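Local coordinates for YARHG domain-containing protein (Legionella pneumophila subsp. pneumophila, PDB 4G2A) that is of unknown function but may bind a nutrient, and joins a beta-rich domain to a helical YARHG domain, at residues Leu27-Gly32 against Glu178-Thr183; Met152-Val157 against Ser230-Thr235; Pro184-Ser189 against Lys292-Val297. All coordinates share one frame; numbering follows the deposited sequence.

Contact 1: residues Leu27-Gly32 against Glu178-Thr183; sequences LIRISG and EVIPNT. With SO4 (sulfate ion), chain D; SO4 (sulfate ion), chain E.
A parallel pair of neighbouring beta strands brings R29, I30 and S31 alongside E178, V179 and I180; the axes of the strand segments 27-32 and 178-180 approach to 4.8 Å at an angle of 10°. Four backbone bonds hold the register: E178 N to I28 O, I30 N to E178 O, I180 N to I30 O and G32 N to I180 O. Past the strand end N182 turns its amide back, and ND2 donates to G32 O at 2.8 Å, in the carbonyl plane on a lone pair; its bond to S31 OG is weak. This side chain therefore ties the segment after the strand back to the G32 carbonyl.

On the face carrying R29, S31, E178 and I180, the R29 chain runs extended beside E178. The salt bridge between R29 NE and E178 OE1 is long, 3.9 Å, and the guanidinium and carboxylate planes stand 81° apart. I180 CD1 lies over one guanidinium face, 3.5 Å from R29 NE. Two sulfates, probably from the crystallisation liquor, take the edge: NH1 and NH2 of R29 both grip one, NH2 reaching its O2 at 2.7 Å, while R29 NE donates to O3 of the other at 3.2 Å.

I30 and V179 point to the other face, where they pack on V157 of strand 155-160 and L229 of strand 229-235. Strand 43-54 flanks 27-32 on its far edge, and strand 215-220 flanks 174-180.

Contact 2: residues Met152-Val157 against Ser230-Thr235; sequences MGYHWV and SLCLFT
Backbone bonding between H155-V157 and L231-L233 comes in two reciprocal pairs. H155 and L233 exchange N-H and carbonyl, L233 N meeting H155 O at 2.8 Å with an angle of 174° at the hydrogen; V157 and L231 do the same. Between them W156 and C232 form the non-hydrogen-bonded pair, CA to CA 4.8 Å.

Sulfur and ring contacts fill the face that W156 and C232 share. C232 SG stands over the six-membered ring of W156, 3.8 Å from its centroid, and C232 CB makes a CH-pi contact with the same ring. SG also reaches Y154, 3.5 Å from its CG, because chi1 of C232 (-171°) turns it away from the backbone N; the sulfur-aromatic contact is oblique. The Y154 edge is directed at the face of F234 in an offset edge-to-face pair, planes 75° apart.

These are antiparallel strands of the beta-rich part of the chain, and C232 carries the disulfide to C188; the sulfur that the Y154 and W156 rings contact is therefore half of a cystine. Helix 236-250 begins directly after T235.

Polar contacts centre on one water, which donates to G153 O at 2.6 Å and to L233 O, accepts from T235 N, and bonds H155 ND1 at the imidazole edge. Four partners thus hold it beside the H155-L233 pair, at the end of the paired region. T235 CG2 sits over a face of that imidazole, while T235 OG1 bonds S238. Y154 OH bonds D192, and W156 NE1 bonds D150.

Aliphatic packing lies on the other face: V157 CG1 abuts L231 CB at 3.7 Å, the two side chains running alongside.

Contact 3: residues Pro184-Ser189 against Lys292-Val297; sequences PTRLCS and KKWWYV. With SO4 (sulfate ion), chain H; SO4 (sulfate ion), chain G.
R186 lies across the indole of W294, its CG centred over the five-membered ring, 3.5 Å from the centroid and almost on the ring normal. This CH-pi contact joins strand 185-187 to the loop between helices 284-291 and 309-321 of the YARHG domain. The two side chains slide past each other in opposite directions, and the bend of the arginine at chi2 (-54°) brings its head back over the root of the indole: W294 CB is 3.6 Å from R186 CZ, with guanidinium and indole planes 22° apart. P184 O lies in plane at the indole edge. Beside this contact, P184 CG meets V297 CG2 at 3.7 Å, the side chains at about a right angle. No hydrogen bond links the two segments.

Around this pair, W295 CB occupies the indole face opposite R186, so W294 is sandwiched. Y239 of helix 236-250 meets the W294 ring and stacks with W295; W294 O is bound by R211. The backbone of R186 pairs with F234, tying the arginine to strand 229-235.

Two sulfates, probably from the crystallisation liquor, bind around the guanidinium edge. R186 NH2 reaches both, its shorter bond, 2.8 Å, running to O2 of one; R186 NE and NH2 share O4 of the other. Within its own segment, R186 NH1 donates to T185 O at 2.8 Å, with that oxygen only 5° out of the guanidinium plane.

In the fold
Contacts 1 and 2 are buried strand pairs, one parallel and one antiparallel, whose centres lie 13 Å apart; contact 3 is a surface contact between a strand and a YARHG-domain loop. The first two pack face to face through aliphatic groups, with I30 CG2 3.7 Å from V157 CG2. Contact 3 shares strand neighbours with contact 2: 185-187 pairs with 229-235, and the C188-C232 disulfide spans both. Contact 1 adjoins contact 3 in sequence, T183 preceding P184. Chemistry follows place: backbone bonds set the register in contacts 1 and 2, whereas contact 3 relies on side-chain packing. Sulfates gather at the arginines of contacts 1 and 3.

Contact 1: residues Leu27-Gly32 against Glu178-Thr183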
loop_
_atom_site.group_PDB
_atom_site.type_symbol
_atom_site.label_atom_id
_atom_site.label_comp_id
_atom_site.label_asym_id
_atom_site.label_seq_id
_atom_site.Cartn_x
_atom_site.Cartn_y
_atom_site.Cartn_z
ATOM N N LEU A 27 5.668 -12.822 -10.011
ATOM C CA LEU A 27 4.789 -11.902 -10.716
ATOM C C LEU A 27 3.820 -11.425 -9.660
ATOM O O LEU A 27 2.920 -12.168 -9.283
ATOM C CB LEU A 27 4.126 -12.624 -11.901
ATOM C CG LEU A 27 3.186 -11.823 -12.802
ATOM C CD1 LEU A 27 3.948 -10.742 -13.586
ATOM C CD2 LEU A 27 2.481 -12.748 -13.786
ATOM N N ILE A 28 4.083 -10.242 -9.078
ATOM C CA ILE A 28 3.318 -9.738 -7.948
ATOM C C ILE A 28 2.525 -8.479 -8.349
ATOM O O ILE A 28 3.084 -7.420 -8.647
ATOM C CB ILE A 28 4.288 -9.516 -6.748
ATOM C CG1 ILE A 28 4.950 -10.874 -6.342
ATOM C CG2 ILE A 28 3.566 -8.870 -5.548
ATOM C CD1 ILE A 28 6.308 -10.792 -5.676
ATOM N N ARG A 29 1.209 -8.620 -8.339
ATOM C CA ARG A 29 0.278 -7.565 -8.721
ATOM C C ARG A 29 -0.485 -7.145 -7.492
ATOM O O ARG A 29 -1.096 -7.985 -6.855
ATOM C CB ARG A 29 -0.660 -8.070 -9.835
ATOM C CG ARG A 29 -1.297 -6.956 -10.624
ATOM C CD ARG A 29 -2.212 -7.527 -11.671
ATOM N NE ARG A 29 -2.968 -6.496 -12.380
ATOM C CZ ARG A 29 -4.161 -6.071 -11.995
ATOM N NH1 ARG A 29 -4.737 -6.578 -10.913
ATOM N NH2 ARG A 29 -4.780 -5.121 -12.673
ATOM N N ILE A 30 -0.384 -5.866 -7.111
ATOM C CA ILE A 30 -1.018 -5.304 -5.909
ATOM C C ILE A 30 -1.955 -4.211 -6.406
ATOM O O ILE A 30 -1.507 -3.212 -6.991
ATOM C CB ILE A 30 0.040 -4.809 -4.873
ATOM C CG1 ILE A 30 1.110 -5.898 -4.576
ATOM C CG2 ILE A 30 -0.641 -4.331 -3.596
ATOM C CD1 ILE A 30 2.251 -5.505 -3.585
ATOM N N SER A 31 -3.261 -4.470 -6.292
ATOM C CA SER A 31 -4.298 -3.590 -6.845
ATOM C C SER A 31 -5.182 -2.956 -5.774
ATOM O O SER A 31 -5.730 -3.667 -4.941
ATOM C CB SER A 31 -5.158 -4.364 -7.833
ATOM O OG SER A 31 -6.028 -3.444 -8.463
ATOM N N GLY A 32 -5.330 -1.633 -5.838
ATOM C CA GLY A 32 -6.114 -0.830 -4.895
ATOM C C GLY A 32 -7.588 -0.706 -5.231
ATOM O O GLY A 32 -7.970 -0.702 -6.399
ATOM N N GLU A 178 4.117 -4.985 -9.429
ATOM C CA GLU A 178 3.260 -3.936 -9.960
ATOM C C GLU A 178 2.268 -3.456 -8.898
ATOM O O GLU A 178 1.495 -4.260 -8.371
ATOM C CB GLU A 178 2.537 -4.447 -11.221
ATOM C CG GLU A 178 1.879 -3.378 -12.077
ATOM C CD GLU A 178 1.142 -3.907 -13.297
ATOM O OE1 GLU A 178 0.489 -4.969 -13.190
ATOM O OE2 GLU A 178 1.203 -3.246 -14.360
ATOM N N VAL A 179 2.306 -2.131 -8.584
ATOM C CA VAL A 179 1.362 -1.485 -7.661
ATOM C C VAL A 179 0.424 -0.590 -8.494
ATOM O O VAL A 179 0.893 0.230 -9.288
ATOM C CB VAL A 179 2.049 -0.732 -6.516
ATOM C CG1 VAL A 179 1.015 0.036 -5.679
ATOM C CG2 VAL A 179 2.847 -1.701 -5.642
ATOM N N ILE A 180 -0.892 -0.843 -8.382
ATOM C CA ILE A 180 -1.969 -0.193 -9.153
ATOM C C ILE A 180 -3.006 0.364 -8.182
ATOM O O ILE A 180 -3.962 -0.331 -7.844
ATOM C CB ILE A 180 -2.630 -1.176 -10.184
ATOM C CG1 ILE A 180 -1.579 -1.966 -10.958
ATOM C CG2 ILE A 180 -3.609 -0.453 -11.147
ATOM C CD1 ILE A 180 -2.022 -3.330 -11.345
ATOM N N PRO A 181 -2.861 1.639 -7.772
ATOM C CA PRO A 181 -3.804 2.206 -6.788
ATOM C C PRO A 181 -5.253 2.331 -7.275
ATOM O O PRO A 181 -6.169 2.286 -6.451
ATOM C CB PRO A 181 -3.206 3.583 -6.491
ATOM C CG PRO A 181 -1.755 3.460 -6.841
ATOM C CD PRO A 181 -1.747 2.575 -8.046
ATOM N N ASN A 182 -5.463 2.516 -8.600
ATOM C CA ASN A 182 -6.778 2.678 -9.223
ATOM C C ASN A 182 -7.456 4.006 -8.820
ATOM O O ASN A 182 -8.673 4.163 -8.977
ATOM C CB ASN A 182 -7.682 1.480 -8.936
ATOM C CG ASN A 182 -7.267 0.270 -9.717
ATOM O OD1 ASN A 182 -7.098 0.320 -10.929
ATOM N ND2 ASN A 182 -7.093 -0.840 -9.050
ATOM N N THR A 183 -6.659 4.960 -8.318
ATOM C CA THR A 183 -7.084 6.315 -7.938
ATOM C C THR A 183 -5.898 7.239 -8.236
ATOM O O THR A 183 -4.776 6.736 -8.184
ATOM C CB THR A 183 -7.551 6.373 -6.457
ATOM O OG1 THR A 183 -8.213 7.622 -6.207
ATOM C CG2 THR A 183 -6.412 6.206 -5.455
HETATM S S SO4 D . -7.857 -4.487 -11.287
HETATM O O1 SO4 D . -8.819 -3.810 -10.413
HETATM O O2 SO4 D . -6.769 -3.570 -11.658
HETATM O O3 SO4 D . -7.302 -5.651 -10.604
HETATM O O4 SO4 D . -8.565 -4.938 -12.486
HETATM S S SO4 E . -2.315 -4.201 -16.064
HETATM O O1 SO4 E . -3.724 -3.894 -15.799
HETATM O O2 SO4 E . -1.493 -3.012 -15.809
HETATM O O3 SO4 E . -1.885 -5.310 -15.197
HETATM O O4 SO4 E . -2.147 -4.593 -17.466
#

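Contact 2: residues Met152-Val157 against Ser230-Thr235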
loop_
_atom_site.group_PDB
_atom_site.type_symbol
_atom_site.label_atom_id
_atom_site.label_comp_id
_atom_site.label_asym_id
_atom_site.label_seq_id
_atom_site.Cartn_x
_atom_site.Cartn_y
_atom_site.Cartn_z
HETATM N N MSE A 152 0.306 11.392 9.119
HETATM C CA MSE A 152 1.017 12.310 8.221
HETATM C C MSE A 152 0.265 12.409 6.897
HETATM O O MSE A 152 0.595 13.241 6.047
HETATM C CB MSE A 152 2.464 11.830 7.987
HETATM C CG MSE A 152 3.245 11.556 9.274
HETATM SE SE MSE A 152 3.793 13.170 10.214
HETATM C CE MSE A 152 2.288 13.476 11.315
ATOM N N GLY A 153 -0.733 11.539 6.739
ATOM C CA GLY A 153 -1.552 11.449 5.540
ATOM C C GLY A 153 -1.045 10.475 4.516
ATOM O O GLY A 153 -1.531 10.465 3.386
ATOM N N TYR A 154 -0.079 9.652 4.893
ATOM C CA TYR A 154 0.487 8.681 3.960
ATOM C C TYR A 154 -0.352 7.422 3.844
ATOM O O TYR A 154 -1.059 7.068 4.775
ATOM C CB TYR A 154 1.891 8.261 4.407
ATOM C CG TYR A 154 2.891 9.364 4.654
ATOM C CD1 TYR A 154 2.795 10.586 3.988
ATOM C CD2 TYR A 154 3.996 9.153 5.475
ATOM C CE1 TYR A 154 3.760 11.577 4.154
ATOM C CE2 TYR A 154 4.959 10.140 5.658
ATOM C CZ TYR A 154 4.842 11.350 4.988
ATOM O OH TYR A 154 5.794 12.333 5.169
ATOM N N HIS A 155 -0.248 6.748 2.699
ATOM C CA HIS A 155 -0.804 5.425 2.399
ATOM C C HIS A 155 0.412 4.553 2.130
ATOM O O HIS A 155 1.332 4.978 1.424
ATOM C CB HIS A 155 -1.773 5.458 1.212
ATOM C CG HIS A 155 -3.226 5.570 1.583
ATOM N ND1 HIS A 155 -3.841 6.810 1.748
ATOM C CD2 HIS A 155 -4.164 4.600 1.712
ATOM C CE1 HIS A 155 -5.113 6.548 2.018
ATOM N NE2 HIS A 155 -5.355 5.237 2.021
ATOM N N TRP A 156 0.495 3.418 2.798
ATOM C CA TRP A 156 1.634 2.514 2.659
ATOM C C TRP A 156 1.221 1.206 2.006
ATOM O O TRP A 156 0.244 0.581 2.411
ATOM C CB TRP A 156 2.261 2.222 4.025
ATOM C CG TRP A 156 3.013 3.373 4.616
ATOM C CD1 TRP A 156 2.555 4.264 5.539
ATOM C CD2 TRP A 156 4.391 3.708 4.383
ATOM N NE1 TRP A 156 3.544 5.157 5.865
ATOM C CE2 TRP A 156 4.683 4.844 5.168
ATOM C CE3 TRP A 156 5.405 3.166 3.563
ATOM C CZ2 TRP A 156 5.954 5.447 5.176
ATOM C CZ3 TRP A 156 6.663 3.759 3.575
ATOM C CH2 TRP A 156 6.922 4.900 4.359
ATOM N N VAL A 157 1.967 0.797 0.994
ATOM C CA VAL A 157 1.759 -0.484 0.318
ATOM C C VAL A 157 3.100 -1.183 0.479
ATOM O O VAL A 157 4.145 -0.576 0.246
ATOM C CB VAL A 157 1.189 -0.402 -1.135
ATOM C CG1 VAL A 157 1.760 0.776 -1.905
ATOM C CG2 VAL A 157 1.372 -1.703 -1.905
ATOM N N SER A 230 8.564 -1.167 -0.446
ATOM C CA SER A 230 8.134 -0.092 0.426
ATOM C C SER A 230 7.721 1.054 -0.457
ATOM O O SER A 230 8.559 1.664 -1.122
ATOM C CB SER A 230 9.246 0.303 1.393
ATOM O OG SER A 230 8.794 1.326 2.264
ATOM N N LEU A 231 6.416 1.289 -0.541
ATOM C CA LEU A 231 5.892 2.355 -1.377
ATOM C C LEU A 231 4.904 3.197 -0.584
ATOM O O LEU A 231 3.862 2.725 -0.126
ATOM C CB LEU A 231 5.272 1.776 -2.664
ATOM C CG LEU A 231 4.802 2.748 -3.739
ATOM C CD1 LEU A 231 5.965 3.534 -4.332
ATOM C CD2 LEU A 231 4.080 2.001 -4.842
ATOM N N CYS A 232 5.290 4.443 -0.397
ATOM C CA CYS A 232 4.541 5.465 0.308
ATOM C C CYS A 232 3.843 6.393 -0.720
ATOM O O CYS A 232 4.512 7.001 -1.571
ATOM C CB CYS A 232 5.482 6.237 1.222
ATOM S SG CYS A 232 4.638 7.353 2.351
ATOM N N LEU A 233 2.505 6.471 -0.652
ATOM C CA LEU A 233 1.691 7.236 -1.610
ATOM C C LEU A 233 0.779 8.256 -0.990
ATOM O O LEU A 233 0.292 8.071 0.130
ATOM C CB LEU A 233 0.789 6.288 -2.429
ATOM C CG LEU A 233 1.439 5.226 -3.309
ATOM C CD1 LEU A 233 0.377 4.309 -3.901
ATOM C CD2 LEU A 233 2.279 5.852 -4.399
ATOM N N PHE A 234 0.475 9.305 -1.767
ATOM C CA PHE A 234 -0.525 10.291 -1.402
ATOM C C PHE A 234 -1.726 10.054 -2.286
ATOM O O PHE A 234 -1.572 9.927 -3.491
ATOM C CB PHE A 234 -0.021 11.754 -1.546
ATOM C CG PHE A 234 0.569 12.381 -0.307
ATOM C CD1 PHE A 234 -0.194 12.537 0.846
ATOM C CD2 PHE A 234 1.870 12.868 -0.310
ATOM C CE1 PHE A 234 0.356 13.108 1.992
ATOM C CE2 PHE A 234 2.421 13.442 0.835
ATOM C CZ PHE A 234 1.659 13.560 1.979
ATOM N N THR A 235 -2.906 9.982 -1.695
ATOM C CA THR A 235 -4.172 9.890 -2.412
ATOM C C THR A 235 -4.738 11.303 -2.402
ATOM O O THR A 235 -4.225 12.148 -1.661
ATOM C CB THR A 235 -5.090 8.859 -1.762
ATOM O OG1 THR A 235 -5.230 9.210 -0.392
ATOM C CG2 THR A 235 -4.587 7.434 -1.904
HETATM O O HOH W 1 -2.273 9.214 1.203
#

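Contact 3: residues Pro184-Ser189 against Lys292-Val297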
loop_
_atom_site.group_PDB
_atom_site.type_symbol
_atom_site.label_atom_id
_atom_site.label_comp_id
_atom_site.label_asym_id
_atom_site.label_seq_id
_atom_site.Cartn_x
_atom_site.Cartn_y
_atom_site.Cartn_z
ATOM N N PRO A 184 -6.052 8.558 -8.532
ATOM C CA PRO A 184 -4.845 9.386 -8.779
ATOM C C PRO A 184 -3.945 9.469 -7.534
ATOM O O PRO A 184 -4.443 9.572 -6.410
ATOM C CB PRO A 184 -5.419 10.753 -9.195
ATOM C CG PRO A 184 -6.812 10.463 -9.634
ATOM C CD PRO A 184 -7.280 9.361 -8.719
ATOM N N THR A 185 -2.628 9.292 -7.728
ATOM C CA THR A 185 -1.645 9.311 -6.644
ATOM C C THR A 185 -0.372 10.043 -7.038
ATOM O O THR A 185 -0.118 10.318 -8.210
ATOM C CB THR A 185 -1.226 7.860 -6.183
ATOM O OG1 THR A 185 -0.575 7.194 -7.256
ATOM C CG2 THR A 185 -2.379 7.016 -5.668
ATOM N N ARG A 186 0.428 10.324 -6.026
ATOM C CA ARG A 186 1.787 10.855 -6.060
ATOM C C ARG A 186 2.599 10.130 -4.999
ATOM O O ARG A 186 2.033 9.697 -3.985
ATOM C CB ARG A 186 1.820 12.381 -5.793
ATOM C CG ARG A 186 1.513 13.268 -6.997
ATOM C CD ARG A 186 2.413 12.957 -8.179
ATOM N NE ARG A 186 2.088 13.737 -9.369
ATOM C CZ ARG A 186 1.174 13.402 -10.272
ATOM N NH1 ARG A 186 0.427 12.318 -10.102
ATOM N NH2 ARG A 186 0.965 14.177 -11.327
ATOM N N LEU A 187 3.922 10.013 -5.198
ATOM C CA LEU A 187 4.791 9.460 -4.161
ATOM C C LEU A 187 4.907 10.497 -3.065
ATOM O O LEU A 187 4.923 11.689 -3.382
ATOM C CB LEU A 187 6.203 9.136 -4.706
ATOM C CG LEU A 187 6.326 8.170 -5.839
ATOM C CD1 LEU A 187 7.761 8.132 -6.346
ATOM C CD2 LEU A 187 5.862 6.809 -5.435
ATOM N N CYS A 188 5.046 10.079 -1.798
ATOM C CA CYS A 188 5.245 11.044 -0.720
ATOM C C CYS A 188 6.630 11.684 -0.853
ATOM O O CYS A 188 6.814 12.802 -0.402
ATOM C CB CYS A 188 5.049 10.399 0.644
ATOM S SG CYS A 188 3.468 9.527 0.825
ATOM N N SER A 189 7.577 11.006 -1.528
ATOM C CA SER A 189 8.918 11.513 -1.843
ATOM C C SER A 189 8.857 12.582 -2.985
ATOM O O SER A 189 9.845 13.298 -3.196
ATOM C CB SER A 189 9.860 10.363 -2.218
ATOM O OG SER A 189 9.511 9.692 -3.419
ATOM N N LYS A 292 -4.841 21.845 -13.216
ATOM C CA LYS A 292 -3.420 21.527 -13.113
ATOM C C LYS A 292 -3.051 20.811 -11.797
ATOM O O LYS A 292 -1.879 20.496 -11.602
ATOM C CB LYS A 292 -2.574 22.803 -13.293
ATOM C CG LYS A 292 -2.667 23.396 -14.707
ATOM C CD LYS A 292 -1.679 24.538 -14.966
ATOM C CE LYS A 292 -2.254 25.907 -14.678
ATOM N NZ LYS A 292 -1.459 26.994 -15.315
ATOM N N LYS A 293 -4.026 20.533 -10.905
ATOM C CA LYS A 293 -3.760 19.822 -9.645
ATOM C C LYS A 293 -4.023 18.342 -9.852
ATOM O O LYS A 293 -5.122 17.976 -10.285
ATOM C CB LYS A 293 -4.607 20.371 -8.468
ATOM C CG LYS A 293 -4.320 21.823 -8.045
ATOM C CD LYS A 293 -2.943 22.022 -7.427
ATOM C CE LYS A 293 -2.574 23.479 -7.364
ATOM N NZ LYS A 293 -1.291 23.700 -6.642
ATOM N N TRP A 294 -3.010 17.489 -9.566
ATOM C CA TRP A 294 -3.098 16.033 -9.721
ATOM C C TRP A 294 -4.243 15.408 -8.851
ATOM O O TRP A 294 -4.834 14.390 -9.230
ATOM C CB TRP A 294 -1.742 15.370 -9.372
ATOM C CG TRP A 294 -1.372 15.466 -7.913
ATOM C CD1 TRP A 294 -0.598 16.421 -7.326
ATOM C CD2 TRP A 294 -1.766 14.564 -6.861
ATOM N NE1 TRP A 294 -0.493 16.180 -5.972
ATOM C CE2 TRP A 294 -1.227 15.066 -5.656
ATOM C CE3 TRP A 294 -2.527 13.377 -6.824
ATOM C CZ2 TRP A 294 -1.420 14.420 -4.424
ATOM C CZ3 TRP A 294 -2.776 12.785 -5.599
ATOM C CH2 TRP A 294 -2.185 13.275 -4.422
ATOM N N TRP A 295 -4.501 15.979 -7.676
ATOM C CA TRP A 295 -5.483 15.435 -6.739
ATOM C C TRP A 295 -6.915 15.762 -7.115
ATOM O O TRP A 295 -7.838 15.058 -6.676
ATOM C CB TRP A 295 -5.208 15.924 -5.313
ATOM C CG TRP A 295 -4.878 17.377 -5.192
ATOM C CD1 TRP A 295 -3.634 17.931 -5.129
ATOM C CD2 TRP A 295 -5.809 18.455 -5.041
ATOM N NE1 TRP A 295 -3.729 19.293 -4.974
ATOM C CE2 TRP A 295 -5.055 19.640 -4.878
ATOM C CE3 TRP A 295 -7.218 18.532 -4.980
ATOM C CZ2 TRP A 295 -5.655 20.886 -4.659
ATOM C CZ3 TRP A 295 -7.811 19.768 -4.762
ATOM C CH2 TRP A 295 -7.034 20.927 -4.614
ATOM N N TYR A 296 -7.099 16.841 -7.908
ATOM C CA TYR A 296 -8.403 17.298 -8.331
ATOM C C TYR A 296 -8.931 16.486 -9.486
ATOM O O TYR A 296 -8.317 16.395 -10.558
ATOM C CB TYR A 296 -8.400 18.790 -8.674
ATOM C CG TYR A 296 -9.737 19.288 -9.177
ATOM C CD1 TYR A 296 -10.777 19.576 -8.293
ATOM C CD2 TYR A 296 -9.968 19.468 -10.538
ATOM C CE1 TYR A 296 -12.003 20.052 -8.752
ATOM C CE2 TYR A 296 -11.188 19.943 -11.006
ATOM C CZ TYR A 296 -12.202 20.236 -10.110
ATOM O OH TYR A 296 -13.405 20.695 -10.585
ATOM N N VAL A 297 -10.126 15.945 -9.255
ATOM C CA VAL A 297 -10.917 15.140 -10.177
ATOM C C VAL A 297 -12.339 15.708 -10.103
ATOM O O VAL A 297 -12.922 15.687 -9.017
ATOM C CB VAL A 297 -10.825 13.618 -9.811
ATOM C CG1 VAL A 297 -11.889 12.787 -10.523
ATOM C CG2 VAL A 297 -9.440 13.068 -10.112
HETATM S S SO4 H . -1.183 12.310 -13.392
HETATM O O1 SO4 H . -2.055 12.099 -12.229
HETATM O O2 SO4 H . -0.808 13.730 -13.446
HETATM O O3 SO4 H . 0.019 11.490 -13.275
HETATM O O4 SO4 H . -1.878 11.945 -14.622
HETATM S S SO4 G . 2.681 17.292 -10.401
HETATM O O1 SO4 G . 1.306 17.405 -10.900
HETATM O O2 SO4 G . 3.398 18.544 -10.634
HETATM O O3 SO4 G . 2.668 17.011 -8.962
HETATM O O4 SO4 G . 3.367 16.211 -11.106
#